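Local coordinates for protein hydroxyethylthiazole kinase (Pyrococcus horikoshii, PDB 3HPD) that probably transfers phosphate from ATP to the hydroxyl group of 4-methyl-5-beta-hydroxyethylthiazole, a magnesium-dependent step on the route to thiamine diphosphate, at residues T22-V25 and V26-T29; F101-R104 and V105-I109; T191-G194 and C195-A198; K212-T215 and S216-T220; F221-A224 and A225-Y229. All coordinates share one frame; numbering follows the deposited sequence.

Interaction 1: T22-V25 and V26-T29; sequences TNFV and VMNT
The side chains of Asn23 and Val26 stand nearly perpendicular, the amide of Asn23 lying against one methyl of Val26, with ND2 3.5 Å from CG2. Asn23 CG sits between its backbone N and carbonyl carbon (chi1 78°), which carries OD1 forward over the turn. There Asn23 OD1 accepts weakly from Val25 N at 2.8 Å. Val26 N bonds weakly to Asn23 OD1 at 3.0 Å and donates to Asn23 O at 3.2 Å from above the carbonyl plane. The other end of the amide is held outside the turn, ND2 bonding to Asn63. Thr22 runs antiparallel to Met27, its CG2 3.9 Å from SD, while the bend at chi2 of Met27 (-82°) lays CE 3.5 Å from Thr22 O. A water donates to Val25 O and accepts from Thr29 N. With an alanine in place of Asn23, Val25 N and Val26 N would probably lose their weak side-chain acceptor and Asn63 its amide partner, and the flank of Val26 would be left less covered. In the trimer, the Phe24 ring meets Phe24 of both neighbouring subunits edge-to-face. The backbone forms a type I turn over residues 23 to 26, overlaid by a weakly bonded Asx turn, that leads from strand 17-21 through Val26 as N-cap into helix 27-37, beside the predicted substrate-binding glycine, Gly192.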
loop_
_atom_site.group_PDB
_atom_site.type_symbol
_atom_site.label_atom_id
_atom_site.label_comp_id
_atom_site.label_asym_id
_atom_site.label_seq_id
_atom_site.Cartn_x
_atom_site.Cartn_y
_atom_site.Cartn_z
ATOM N N THR A 22 0.447 -12.466 -0.605
ATOM C CA THR A 22 1.517 -11.665 -1.161
ATOM C C THR A 22 2.302 -10.750 -0.216
ATOM O O THR A 22 2.170 -10.843 1.007
ATOM C CB THR A 22 0.916 -10.866 -2.342
ATOM O OG1 THR A 22 1.955 -10.252 -3.107
ATOM C CG2 THR A 22 -0.061 -9.807 -1.824
ATOM N N ASN A 23 3.127 -9.873 -0.785
ATOM C CA ASN A 23 3.954 -8.985 0.030
ATOM C C ASN A 23 3.331 -7.615 0.291
ATOM O O ASN A 23 2.488 -7.141 -0.468
ATOM C CB ASN A 23 5.369 -8.862 -0.575
ATOM C CG ASN A 23 5.438 -7.922 -1.767
ATOM O OD1 ASN A 23 5.221 -6.721 -1.635
ATOM N ND2 ASN A 23 5.768 -8.468 -2.937
ATOM N N PHE A 24 3.755 -6.989 1.385
ATOM C CA PHE A 24 3.215 -5.704 1.813
ATOM C C PHE A 24 3.341 -4.544 0.845
ATOM O O PHE A 24 2.524 -3.624 0.868
ATOM C CB PHE A 24 3.841 -5.308 3.152
ATOM C CG PHE A 24 3.613 -6.316 4.240
ATOM C CD1 PHE A 24 2.320 -6.690 4.596
ATOM C CD2 PHE A 24 4.688 -6.896 4.906
ATOM C CE1 PHE A 24 2.100 -7.642 5.593
ATOM C CE2 PHE A 24 4.480 -7.847 5.905
ATOM C CZ PHE A 24 3.182 -8.218 6.253
ATOM N N VAL A 25 4.358 -4.581 -0.003
ATOM C CA VAL A 25 4.580 -3.502 -0.954
ATOM C C VAL A 25 3.608 -3.535 -2.130
ATOM O O VAL A 25 3.292 -2.493 -2.706
ATOM C CB VAL A 25 6.028 -3.559 -1.511
ATOM C CG1 VAL A 25 6.269 -2.416 -2.492
ATOM C CG2 VAL A 25 7.023 -3.494 -0.368
ATOM N N VAL A 26 3.110 -4.721 -2.467
ATOM C CA VAL A 26 2.225 -4.851 -3.625
ATOM C C VAL A 26 0.768 -5.218 -3.353
ATOM O O VAL A 26 0.025 -5.541 -4.281
ATOM C CB VAL A 26 2.812 -5.871 -4.622
ATOM C CG1 VAL A 26 4.279 -5.536 -4.894
ATOM C CG2 VAL A 26 2.682 -7.290 -4.065
ATOM N N MET A 27 0.357 -5.153 -2.092
ATOM C CA MET A 27 -1.015 -5.484 -1.708
ATOM C C MET A 27 -2.085 -4.754 -2.523
ATOM O O MET A 27 -2.939 -5.379 -3.148
ATOM C CB MET A 27 -1.230 -5.173 -0.223
ATOM C CG MET A 27 -0.596 -6.164 0.750
ATOM S SD MET A 27 -1.598 -7.652 1.006
ATOM C CE MET A 27 -0.438 -8.679 1.953
ATOM N N ASN A 28 -2.032 -3.428 -2.510
ATOM C CA ASN A 28 -3.013 -2.603 -3.217
ATOM C C ASN A 28 -2.820 -2.631 -4.720
ATOM O O ASN A 28 -3.751 -2.727 -5.518
ATOM C CB ASN A 28 -2.883 -1.163 -2.735
ATOM C CG ASN A 28 -3.945 -0.266 -3.309
ATOM O OD1 ASN A 28 -3.749 0.387 -4.334
ATOM N ND2 ASN A 28 -5.098 -0.248 -2.661
ATOM N N THR A 29 -1.560 -2.523 -5.070
ATOM C CA THR A 29 -1.090 -2.486 -6.422
ATOM C C THR A 29 -1.504 -3.722 -7.261
ATOM O O THR A 29 -2.070 -3.578 -8.356
ATOM C CB THR A 29 0.432 -2.242 -6.297
ATOM O OG1 THR A 29 0.761 -0.956 -6.833
ATOM C CG2 THR A 29 1.201 -3.326 -6.882
HETATM O O HOH W 1 0.517 -1.719 -2.964
#

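Interaction 2: F101-R104 and V105-I109; sequences FRTR and VSLEI
Ser106 OG, anti to its carbonyl carbon and beside its own N (chi1 -64°), swings back one helical turn and donates to Arg102 O at 2.7 Å. The amide of Ser106 bonds to the same oxygen at 3.0 Å, and the two donors come from opposite faces of the carbonyl plane, so this buried acceptor is gripped twice and the hydroxyl is folded against the backbone. Phe101 CG, anti to its backbone N (chi1 -174°), carries the ring along the helix until CE1 lies 3.9 Å from Val105 CG2, the two side chains running side by side in the same direction. That methyl also presses on Phe101 O at 3.1 Å, just where Val105 N donates to it. One face over, Thr103 and Leu107 repeat the parallel course, with CG2 and CD1 4.1 Å apart. All of this lies on helix 100-112, the crossover helix of the beta-alpha-beta unit between parallel strands 89-92 and 116-120 in the ribokinase-like sheet. The Arg104 guanidinium comes back over its own segment, with Phe101 CA 3.6 Å from one face, toward its rim. Glu108 extends from the same side without its carboxylate touching Arg104; its OE2 instead makes a salt bridge to Arg72 of helix 69-85. On another flank Arg102 reaches away to a salt bridge with Glu49 of the second subunit, and Phe101 packs on Ala46 of that same neighbour, while Ser106 and Leu107 lie against helix 121-131.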
loop_
_atom_site.group_PDB
_atom_site.type_symbol
_atom_site.label_atom_id
_atom_site.label_comp_id
_atom_site.label_asym_id
_atom_site.label_seq_id
_atom_site.Cartn_x
_atom_site.Cartn_y
_atom_site.Cartn_z
ATOM N N PHE A 101 17.061 -17.615 2.978
ATOM C CA PHE A 101 15.687 -17.752 3.452
ATOM C C PHE A 101 14.699 -17.752 2.286
ATOM O O PHE A 101 13.805 -18.594 2.222
ATOM C CB PHE A 101 15.366 -16.611 4.429
ATOM C CG PHE A 101 14.019 -16.726 5.098
ATOM C CD1 PHE A 101 13.593 -17.933 5.645
ATOM C CD2 PHE A 101 13.191 -15.608 5.218
ATOM C CE1 PHE A 101 12.366 -18.028 6.306
ATOM C CE2 PHE A 101 11.965 -15.691 5.877
ATOM C CZ PHE A 101 11.550 -16.904 6.422
ATOM N N ARG A 102 14.870 -16.816 1.357
ATOM C CA ARG A 102 13.980 -16.725 0.206
ATOM C C ARG A 102 14.186 -17.873 -0.772
ATOM O O ARG A 102 13.230 -18.387 -1.347
ATOM C CB ARG A 102 14.174 -15.380 -0.496
ATOM C CG ARG A 102 13.802 -14.232 0.412
ATOM C CD ARG A 102 13.997 -12.884 -0.227
ATOM N NE ARG A 102 13.614 -11.842 0.717
ATOM C CZ ARG A 102 12.796 -10.839 0.431
ATOM N NH1 ARG A 102 12.271 -10.736 -0.784
ATOM N NH2 ARG A 102 12.494 -9.948 1.365
ATOM N N THR A 103 15.439 -18.276 -0.953
ATOM C CA THR A 103 15.752 -19.383 -1.848
ATOM C C THR A 103 15.173 -20.666 -1.259
ATOM O O THR A 103 14.547 -21.465 -1.961
ATOM C CB THR A 103 17.278 -19.551 -2.008
ATOM O OG1 THR A 103 17.840 -18.332 -2.506
ATOM C CG2 THR A 103 17.593 -20.684 -2.983
ATOM N N ARG A 104 15.383 -20.850 0.041
ATOM C CA ARG A 104 14.896 -22.033 0.743
ATOM C C ARG A 104 13.378 -22.171 0.675
ATOM O O ARG A 104 12.860 -23.237 0.332
ATOM C CB ARG A 104 15.351 -22.003 2.209
ATOM C CG ARG A 104 14.737 -23.102 3.064
ATOM C CD ARG A 104 15.401 -23.234 4.438
ATOM N NE ARG A 104 15.263 -22.045 5.279
ATOM C CZ ARG A 104 16.230 -21.154 5.484
ATOM N NH1 ARG A 104 17.413 -21.312 4.905
ATOM N NH2 ARG A 104 16.023 -20.113 6.280
ATOM N N VAL A 105 12.666 -21.099 1.004
ATOM C CA VAL A 105 11.207 -21.132 0.976
ATOM C C VAL A 105 10.681 -21.354 -0.441
ATOM O O VAL A 105 9.703 -22.078 -0.640
ATOM C CB VAL A 105 10.609 -19.828 1.551
ATOM C CG1 VAL A 105 9.094 -19.845 1.424
ATOM C CG2 VAL A 105 11.019 -19.678 3.016
ATOM N N SER A 106 11.326 -20.741 -1.427
ATOM C CA SER A 106 10.901 -20.911 -2.811
ATOM C C SER A 106 11.019 -22.379 -3.227
ATOM O O SER A 106 10.103 -22.937 -3.829
ATOM C CB SER A 106 11.752 -20.045 -3.745
ATOM O OG SER A 106 11.557 -18.668 -3.480
ATOM N N LEU A 107 12.147 -23.001 -2.901
ATOM C CA LEU A 107 12.363 -24.402 -3.255
ATOM C C LEU A 107 11.400 -25.324 -2.517
ATOM O O LEU A 107 10.983 -26.354 -3.049
ATOM C CB LEU A 107 13.812 -24.807 -2.960
ATOM C CG LEU A 107 14.863 -24.108 -3.831
ATOM C CD1 LEU A 107 16.264 -24.545 -3.418
ATOM C CD2 LEU A 107 14.603 -24.436 -5.296
ATOM N N GLU A 108 11.040 -24.943 -1.295
ATOM C CA GLU A 108 10.120 -25.720 -0.476
ATOM C C GLU A 108 8.745 -25.758 -1.147
ATOM O O GLU A 108 8.087 -26.800 -1.203
ATOM C CB GLU A 108 10.014 -25.081 0.909
ATOM C CG GLU A 108 9.298 -25.915 1.945
ATOM C CD GLU A 108 9.306 -25.256 3.312
ATOM O OE1 GLU A 108 10.121 -24.328 3.519
ATOM O OE2 GLU A 108 8.508 -25.670 4.181
ATOM N N ILE A 109 8.317 -24.610 -1.657
ATOM C CA ILE A 109 7.032 -24.502 -2.335
ATOM C C ILE A 109 7.096 -25.237 -3.676
ATOM O O ILE A 109 6.163 -25.952 -4.054
ATOM C CB ILE A 109 6.669 -23.015 -2.552
ATOM C CG1 ILE A 109 6.384 -22.363 -1.194
ATOM C CG2 ILE A 109 5.472 -22.884 -3.497
ATOM C CD1 ILE A 109 6.204 -20.861 -1.252
#

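Interaction 3: T191-G194 and C195-A198; sequences TGTG and CMVA. With PO4 (phosphate ion), chain B.
Gly192 leads into Cys195 and Met196 through a left-handed backbone conformation (phi 68°, psi 30°), and from Thr193 onward every residue is helical. Gly192 is the N-cap of helix 193-205, and its carbonyl accepts the first bond of the helix, from Met196 N at 3.0 Å. Thr193 O follows with Val197 N at 3.1 Å, and Met196 N adds a weak second bond to it. The amide of Gly194, in the first turn, donates a weak bond to O2 of a phosphate ion at 3.0 Å. A beta carbon on Gly194 would clash with that oxygen, so the lack of a side chain probably allows this approach. An amide in a glycine-rich helix start that meets an anion is consistent with the anion hole of ribokinase-type enzymes, although the phosphate probably comes from the crystallisation liquor; Gly192 itself is a predicted substrate-binding residue. The side chains lean back on the same turn. Cys195 CB rests 3.4 Å from Gly192 O, and SG, anti to the carbonyl carbon (chi1 -61°), extends back along the helix toward its start, 4.1 Å from Gly192 CA. Met196 is extended beyond CG, and that CG touches Gly192 O at 3.3 Å while SD passes Thr193 CA. Val197 sets CG2 3.5 Å from Thr193 O. Farther out, Met196 meets His239 and Tyr243 of helix 235-248, and Cys195 and Ala198 both pack on Asp92 of strand 89-92.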
loop_
_atom_site.group_PDB
_atom_site.type_symbol
_atom_site.label_atom_id
_atom_site.label_comp_id
_atom_site.label_asym_id
_atom_site.label_seq_id
_atom_site.Cartn_x
_atom_site.Cartn_y
_atom_site.Cartn_z
ATOM N N THR A 191 7.788 0.007 -8.576
ATOM C CA THR A 191 8.014 -1.198 -7.793
ATOM C C THR A 191 6.948 -2.281 -7.940
ATOM O O THR A 191 5.756 -1.993 -8.093
ATOM C CB THR A 191 8.184 -0.858 -6.293
ATOM O OG1 THR A 191 8.746 -1.988 -5.611
ATOM C CG2 THR A 191 6.840 -0.502 -5.662
ATOM N N GLY A 192 7.399 -3.533 -7.902
ATOM C CA GLY A 192 6.494 -4.665 -7.997
ATOM C C GLY A 192 5.781 -4.890 -9.317
ATOM O O GLY A 192 4.666 -5.417 -9.331
ATOM N N THR A 193 6.397 -4.500 -10.429
ATOM C CA THR A 193 5.757 -4.708 -11.723
ATOM C C THR A 193 5.780 -6.191 -12.091
ATOM O O THR A 193 4.836 -6.707 -12.688
ATOM C CB THR A 193 6.424 -3.865 -12.827
ATOM O OG1 THR A 193 7.844 -4.021 -12.763
ATOM C CG2 THR A 193 6.061 -2.390 -12.651
ATOM N N GLY A 194 6.856 -6.882 -11.729
ATOM C CA GLY A 194 6.921 -8.304 -12.009
ATOM C C GLY A 194 5.864 -8.997 -11.165
ATOM O O GLY A 194 5.276 -10.003 -11.572
ATOM N N CYS A 195 5.613 -8.443 -9.982
ATOM C CA CYS A 195 4.619 -8.999 -9.073
ATOM C C CYS A 195 3.225 -8.788 -9.657
ATOM O O CYS A 195 2.325 -9.600 -9.443
ATOM C CB CYS A 195 4.734 -8.342 -7.695
ATOM S SG CYS A 195 6.352 -8.611 -6.893
ATOM N N MET A 196 3.048 -7.692 -10.390
ATOM C CA MET A 196 1.764 -7.426 -11.029
ATOM C C MET A 196 1.539 -8.516 -12.068
ATOM O O MET A 196 0.436 -9.041 -12.206
ATOM C CB MET A 196 1.769 -6.065 -11.729
ATOM C CG MET A 196 1.798 -4.867 -10.795
ATOM S SD MET A 196 1.848 -3.329 -11.748
ATOM C CE MET A 196 1.437 -2.138 -10.488
ATOM N N VAL A 197 2.596 -8.854 -12.802
ATOM C CA VAL A 197 2.502 -9.888 -13.828
ATOM C C VAL A 197 2.155 -11.243 -13.212
ATOM O O VAL A 197 1.376 -12.005 -13.779
ATOM C CB VAL A 197 3.820 -10.007 -14.628
ATOM C CG1 VAL A 197 3.746 -11.186 -15.584
ATOM C CG2 VAL A 197 4.064 -8.726 -15.408
ATOM N N ALA A 198 2.732 -11.543 -12.051
ATOM C CA ALA A 198 2.441 -12.809 -11.381
ATOM C C ALA A 198 0.968 -12.851 -10.987
ATOM O O ALA A 198 0.300 -13.875 -11.146
ATOM C CB ALA A 198 3.320 -12.969 -10.144
HETATM P P PO4 B . 11.016 -7.547 -12.051
HETATM O O1 PO4 B . 11.418 -8.935 -11.768
HETATM O O2 PO4 B . 9.740 -7.178 -11.121
HETATM O O3 PO4 B . 10.387 -7.472 -13.523
HETATM O O4 PO4 B . 12.018 -6.459 -11.905
#

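Interaction 4: K212-T215 and S216-T220; sequences KATT and SALVT
Leu218 lies alongside Thr214, the two side chains sharing one direction, and its CD1 is 4.1 Å from the CG2 methyl of Thr214. That methyl stands anti to the Thr214 N (chi1 -51°, measured to OG1), which directs it along the helix to Leu218 and leaves OG1 turned back, where it bonds to Pro210 O. Leu218 CG also rests on Thr214 O at 3.5 Å, over the carbonyl that accepts from Leu218 N at 3.0 Å. On another side of the helix Ser216 folds back on its own turn: OG donates to Lys212 O at 2.6 Å and the amide to the same oxygen at 2.9 Å, from opposite faces of the carbonyl plane. Thr220 does the same one turn later, its OG1 donating to Ser216 O at 2.9 Å. In this way four hydroxyls, those of Thr214, Thr215 (to Leu211 O), Ser216 and Thr220, are satisfied within helix 210-231, which is consistent with their burial in the alpha-beta fold. Helix 193-205 covers Ala213, Ala217 and Thr220, whereas Phe3, Ile4 and Ala7 of helix 2-14 close over Ser216. Thr214, Thr215 and Leu218 face Val171 of strand 169-172, and the Leu218 side chain comes to about 4 Å from that of Thr165, a predicted ATP-binding residue. Val219 CG2 leans on Thr215 O at 3.4 Å, and the side chain also packs on Asn182 and Ala258.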
loop_
_atom_site.group_PDB
_atom_site.type_symbol
_atom_site.label_atom_id
_atom_site.label_comp_id
_atom_site.label_asym_id
_atom_site.label_seq_id
_atom_site.Cartn_x
_atom_site.Cartn_y
_atom_site.Cartn_z
ATOM N N LYS A 212 0.197 -20.940 -22.040
ATOM C CA LYS A 212 -0.548 -19.891 -22.731
ATOM C C LYS A 212 -0.994 -18.792 -21.772
ATOM O O LYS A 212 -1.051 -17.623 -22.144
ATOM C CB LYS A 212 -1.771 -20.484 -23.435
ATOM C CG LYS A 212 -1.432 -21.374 -24.620
ATOM C CD LYS A 212 -2.684 -22.021 -25.187
ATOM C CE LYS A 212 -2.376 -22.831 -26.435
ATOM N NZ LYS A 212 -3.608 -23.465 -26.986
ATOM N N ALA A 213 -1.308 -19.170 -20.538
ATOM C CA ALA A 213 -1.753 -18.203 -19.535
ATOM C C ALA A 213 -0.643 -17.211 -19.196
ATOM O O ALA A 213 -0.856 -15.996 -19.194
ATOM C CB ALA A 213 -2.206 -18.932 -18.273
ATOM N N THR A 214 0.543 -17.736 -18.909
ATOM C CA THR A 214 1.679 -16.897 -18.556
ATOM C C THR A 214 2.111 -16.030 -19.738
ATOM O O THR A 214 2.404 -14.844 -19.571
ATOM C CB THR A 214 2.867 -17.756 -18.077
ATOM O OG1 THR A 214 2.418 -18.661 -17.059
ATOM C CG2 THR A 214 3.965 -16.872 -17.496
ATOM N N THR A 215 2.146 -16.618 -20.932
ATOM C CA THR A 215 2.527 -15.870 -22.127
ATOM C C THR A 215 1.522 -14.740 -22.340
ATOM O O THR A 215 1.901 -13.616 -22.664
ATOM C CB THR A 215 2.540 -16.769 -23.394
ATOM O OG1 THR A 215 3.491 -17.829 -23.225
ATOM C CG2 THR A 215 2.917 -15.955 -24.622
ATOM N N SER A 216 0.239 -15.042 -22.153
ATOM C CA SER A 216 -0.804 -14.034 -22.328
ATOM C C SER A 216 -0.650 -12.895 -21.324
ATOM O O SER A 216 -0.863 -11.729 -21.657
ATOM C CB SER A 216 -2.192 -14.662 -22.169
ATOM O OG SER A 216 -2.430 -15.629 -23.177
ATOM N N ALA A 217 -0.284 -13.237 -20.095
ATOM C CA ALA A 217 -0.114 -12.232 -19.048
ATOM C C ALA A 217 1.029 -11.282 -19.386
ATOM O O ALA A 217 0.914 -10.069 -19.212
ATOM C CB ALA A 217 0.153 -12.910 -17.712
ATOM N N LEU A 218 2.129 -11.841 -19.879
ATOM C CA LEU A 218 3.298 -11.045 -20.233
ATOM C C LEU A 218 3.040 -10.128 -21.421
ATOM O O LEU A 218 3.494 -8.985 -21.435
ATOM C CB LEU A 218 4.489 -11.967 -20.515
ATOM C CG LEU A 218 5.089 -12.598 -19.254
ATOM C CD1 LEU A 218 5.852 -13.864 -19.606
ATOM C CD2 LEU A 218 5.994 -11.585 -18.561
ATOM N N VAL A 219 2.310 -10.625 -22.414
ATOM C CA VAL A 219 1.998 -9.819 -23.587
ATOM C C VAL A 219 1.035 -8.699 -23.204
ATOM O O VAL A 219 1.244 -7.535 -23.544
ATOM C CB VAL A 219 1.365 -10.682 -24.702
ATOM C CG1 VAL A 219 0.752 -9.793 -25.779
ATOM C CG2 VAL A 219 2.430 -11.591 -25.305
ATOM N N THR A 220 -0.020 -9.057 -22.482
ATOM C CA THR A 220 -1.007 -8.073 -22.058
ATOM C C THR A 220 -0.382 -6.967 -21.213
ATOM O O THR A 220 -0.616 -5.783 -21.457
ATOM C CB THR A 220 -2.142 -8.747 -21.259
ATOM O OG1 THR A 220 -2.836 -9.663 -22.114
ATOM C CG2 THR A 220 -3.125 -7.712 -20.743
#

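Interaction 5: F221-A224 and A225-Y229; sequences FGIA and AEKAY
Backbone hydrogen bonds of an uninterrupted alpha-helix join Phe221 to Ala225, Gly222 to Glu226, Ile223 to Lys227 and Ala224 to Ala228. The shortest is Ala228 N to Ala224 O at 2.8 Å; the straightest, with an N-H...O angle of 167°, runs from Lys227 N to Ile223 O. Side-chain carbons pack over these carbonyls. Lys227 and Ile223 run side by side in the same direction, the lysine CG 4.1 Å from Ile223 CG2 and 3.2 Å from Ile223 O. Bends at chi2 (-62°) and chi3 then lead the amine away from Ile223. Ala225 CB nestles 3.4 Å from Gly222 O, and Ala228 CB sits at 3.3 Å from Ala224 O. Polar ends find their partners outside the two segments. Glu226 lays CG 3.5 Å from Gly222 O, and its extended chain carries OE2 on to Gly183 N and Asn182 ND2. Cutting this side chain back to an alanine would probably leave Gly183 N and Asn182 ND2 without this acceptor and Gly222 O less covered. Lys227 NZ makes a salt bridge to Glu230 and bonds to Tyr257 OH, with a cation-pi contact to Trp245. Phe221 turns the other way, onto Thr193, Met196, Val197 and Leu200. What results is plain helix packing: the C-terminal half of helix 210-231 is wedged between helices 193-205, 235-248 and 251-257 of the alpha-beta fold.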
loop_
_atom_site.group_PDB
_atom_site.type_symbol
_atom_site.label_atom_id
_atom_site.label_comp_id
_atom_site.label_asym_id
_atom_site.label_seq_id
_atom_site.Cartn_x
_atom_site.Cartn_y
_atom_site.Cartn_z
ATOM N N PHE A 221 0.416 -7.348 -20.222
ATOM C CA PHE A 221 1.041 -6.352 -19.353
ATOM C C PHE A 221 2.099 -5.548 -20.099
ATOM O O PHE A 221 2.251 -4.343 -19.879
ATOM C CB PHE A 221 1.678 -7.026 -18.137
ATOM C CG PHE A 221 2.187 -6.055 -17.110
ATOM C CD1 PHE A 221 1.301 -5.374 -16.284
ATOM C CD2 PHE A 221 3.550 -5.799 -16.991
ATOM C CE1 PHE A 221 1.763 -4.452 -15.343
ATOM C CE2 PHE A 221 4.024 -4.878 -16.053
ATOM C CZ PHE A 221 3.129 -4.203 -15.231
ATOM N N GLY A 222 2.838 -6.225 -20.974
ATOM C CA GLY A 222 3.872 -5.556 -21.744
ATOM C C GLY A 222 3.285 -4.483 -22.642
ATOM O O GLY A 222 3.855 -3.401 -22.793
ATOM N N ILE A 223 2.144 -4.790 -23.250
ATOM C CA ILE A 223 1.462 -3.837 -24.119
ATOM C C ILE A 223 0.919 -2.680 -23.281
ATOM O O ILE A 223 0.979 -1.520 -23.695
ATOM C CB ILE A 223 0.289 -4.506 -24.877
ATOM C CG1 ILE A 223 0.838 -5.559 -25.849
ATOM C CG2 ILE A 223 -0.522 -3.442 -25.627
ATOM C CD1 ILE A 223 -0.236 -6.307 -26.636
ATOM N N ALA A 224 0.386 -2.995 -22.102
ATOM C CA ALA A 224 -0.152 -1.956 -21.229
ATOM C C ALA A 224 0.966 -0.982 -20.872
ATOM O O ALA A 224 0.745 0.229 -20.783
ATOM C CB ALA A 224 -0.745 -2.578 -19.956
ATOM N N ALA A 225 2.169 -1.518 -20.680
ATOM C CA ALA A 225 3.327 -0.698 -20.340
ATOM C C ALA A 225 3.672 0.246 -21.495
ATOM O O ALA A 225 3.960 1.425 -21.285
ATOM C CB ALA A 225 4.519 -1.594 -20.010
ATOM N N GLU A 226 3.644 -0.277 -22.718
ATOM C CA GLU A 226 3.939 0.536 -23.891
ATOM C C GLU A 226 2.897 1.641 -24.041
ATOM O O GLU A 226 3.240 2.794 -24.296
ATOM C CB GLU A 226 3.956 -0.339 -25.149
ATOM C CG GLU A 226 5.140 -1.293 -25.208
ATOM C CD GLU A 226 5.029 -2.299 -26.337
ATOM O OE1 GLU A 226 4.623 -1.902 -27.448
ATOM O OE2 GLU A 226 5.359 -3.486 -26.114
ATOM N N LYS A 227 1.626 1.280 -23.879
ATOM C CA LYS A 227 0.532 2.241 -23.997
ATOM C C LYS A 227 0.589 3.294 -22.900
ATOM O O LYS A 227 0.290 4.465 -23.132
ATOM C CB LYS A 227 -0.816 1.517 -23.940
ATOM C CG LYS A 227 -1.061 0.557 -25.101
ATOM C CD LYS A 227 -1.081 1.289 -26.434
ATOM C CE LYS A 227 -2.268 2.232 -26.552
ATOM N NZ LYS A 227 -2.238 2.988 -27.838
ATOM N N ALA A 228 0.967 2.877 -21.697
ATOM C CA ALA A 228 1.050 3.812 -20.585
ATOM C C ALA A 228 2.150 4.833 -20.851
ATOM O O ALA A 228 1.973 6.027 -20.615
ATOM C CB ALA A 228 1.326 3.062 -19.281
ATOM N N TYR A 229 3.286 4.370 -21.360
ATOM C CA TYR A 229 4.384 5.283 -21.635
ATOM C C TYR A 229 3.998 6.309 -22.699
ATOM O O TYR A 229 4.435 7.458 -22.649
ATOM C CB TYR A 229 5.632 4.514 -22.085
ATOM C CG TYR A 229 6.859 5.390 -22.141
ATOM C CD1 TYR A 229 7.501 5.794 -20.972
ATOM C CD2 TYR A 229 7.343 5.868 -23.360
ATOM C CE1 TYR A 229 8.596 6.656 -21.010
ATOM C CE2 TYR A 229 8.438 6.731 -23.410
ATOM C CZ TYR A 229 9.057 7.119 -22.231
ATOM O OH TYR A 229 10.133 7.973 -22.271
#

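How the interactions relate
From the N terminus, interaction 1 closes the turn between strand 17-21 and helix 27-37, and interaction 2 follows within helix 100-112, about 19 Å away between centres, both meeting the second subunit. Interaction 3 opens helix 193-205 and touches interaction 1, with Val26 CG1 packed on Gly192 and Cys195, so the first turn and this helix start meet near the predicted substrate site. Interactions 4 and 5 adjoin along helix 210-231, and both touch interaction 3: Val197 meets Leu218 and Phe221. All five lie in series, none nesting or crossing; interactions 2 and 4 stand on opposite sides of the chain's centre.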